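Local coordinates for dihydroorotase (Agrobacterium tumefaciens, PDB 2OGJ), which hydrolyses acetyl esters such as acetyl-(R)-mandelate in vitro and has very low deacetylase activity toward N-acetyl-D-amino acids, with a binuclear zinc site in a TIM barrel, at residues A112-H115 against G116-E119. Numbering follows the deposited sequence.
Sequences ANFH and GFRE
With CG anti to the backbone N (chi1 -178° and -177°), Phe-114 and Phe-117 send their rings to the buried side of helix 114-122, which links strands 100-106 and 128-132 in a beta-alpha-beta unit of the TIM barrel. CE1 of Phe-114 meets CD2 of Phe-117 at 3.9 Å, the planes inclined at 43°. Bulky aromatics suit this side because both rings also pack on Ala-131 of strand 128-132, and Trp-81 meets Phe-117 edge-to-face.

Asn-113 stands at the N-cap position, but its side chain makes no capping bond: OD1 bonds Trp-81 NE1, and ND2 bonds Gly-84 O of the second subunit. Its carbonyl O receives Phe-117 N at 3.3 Å and, weakly, Gly-116 N. One residue on, Phe-114 O accepts Arg-118 N at 2.9 Å, more straightly.

His-115 turns CG between its own N and carbonyl carbon (chi1 66°), folding one ring face over Gly-116 N; its ring suits the place by carrying NE2 to His-82 O of the second subunit. Glu-119 OE1 reaches that subunit too, hydrogen-bonding its His-82 NE2 and salt-bridging its Arg-90. Arg-118, long enough to bend back at chi3, lays a guanidinium face over His-115 CA, its NH2 3.8 Å from His-115 CB.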
# COMPACT_ATOMS: atom_id res chain seq x y z
N ALA A 112 8.06 21.03 -5.73
CA ALA A 112 6.78 21.43 -6.31
C ALA A 112 6.47 22.94 -6.24
O ALA A 112 6.20 23.57 -7.27
CB ALA A 112 5.63 20.62 -5.67
N ASN A 113 6.48 23.52 -5.04
CA ASN A 113 6.18 24.94 -4.95
C ASN A 113 7.26 25.84 -4.37
O ASN A 113 6.94 26.81 -3.71
CB ASN A 113 4.85 25.20 -4.21
CG ASN A 113 4.88 24.81 -2.74
OD1 ASN A 113 5.91 24.43 -2.18
ND2 ASN A 113 3.72 24.92 -2.09
N PHE A 114 8.53 25.54 -4.64
CA PHE A 114 9.58 26.39 -4.11
C PHE A 114 9.60 27.74 -4.83
O PHE A 114 9.92 28.76 -4.23
CB PHE A 114 10.97 25.74 -4.24
CG PHE A 114 12.08 26.60 -3.67
CD1 PHE A 114 12.38 26.55 -2.30
CD2 PHE A 114 12.76 27.51 -4.47
CE1 PHE A 114 13.34 27.41 -1.74
CE2 PHE A 114 13.72 28.38 -3.93
CZ PHE A 114 14.02 28.33 -2.56
N HIS A 115 9.27 27.74 -6.13
CA HIS A 115 9.25 29.00 -6.87
C HIS A 115 8.23 29.93 -6.19
O HIS A 115 8.40 31.14 -6.18
CB HIS A 115 8.91 28.75 -8.35
CG HIS A 115 7.52 28.25 -8.58
ND1 HIS A 115 7.11 26.99 -8.21
CD2 HIS A 115 6.43 28.86 -9.10
CE1 HIS A 115 5.83 26.85 -8.48
NE2 HIS A 115 5.39 27.97 -9.02
N GLY A 116 7.20 29.34 -5.60
CA GLY A 116 6.20 30.12 -4.90
C GLY A 116 6.83 30.72 -3.66
O GLY A 116 6.59 31.88 -3.33
N PHE A 117 7.64 29.94 -2.96
CA PHE A 117 8.29 30.42 -1.76
C PHE A 117 9.21 31.58 -2.12
O PHE A 117 9.22 32.60 -1.45
CB PHE A 117 9.10 29.29 -1.13
CG PHE A 117 9.77 29.67 0.17
CD1 PHE A 117 9.03 29.79 1.34
CD2 PHE A 117 11.14 29.89 0.24
CE1 PHE A 117 9.63 30.12 2.55
CE2 PHE A 117 11.75 30.22 1.46
CZ PHE A 117 10.99 30.34 2.60
N ARG A 118 9.98 31.43 -3.19
CA ARG A 118 10.92 32.47 -3.61
C ARG A 118 10.24 33.80 -3.91
O ARG A 118 10.69 34.86 -3.46
CB ARG A 118 11.68 32.00 -4.85
CG ARG A 118 12.84 32.92 -5.26
CD ARG A 118 13.41 32.59 -6.63
NE ARG A 118 12.37 32.65 -7.65
CZ ARG A 118 12.05 31.63 -8.44
NH1 ARG A 118 12.69 30.47 -8.32
NH2 ARG A 118 11.07 31.75 -9.32
N GLU A 119 9.16 33.74 -4.68
CA GLU A 119 8.45 34.94 -5.09
C GLU A 119 7.65 35.61 -4.00
O GLU A 119 7.67 36.83 -3.90
CB GLU A 119 7.52 34.63 -6.26
CG GLU A 119 7.00 35.87 -6.95
CD GLU A 119 5.96 35.57 -8.02
OE1 GLU A 119 6.27 34.81 -8.98
OE2 GLU A 119 4.83 36.10 -7.90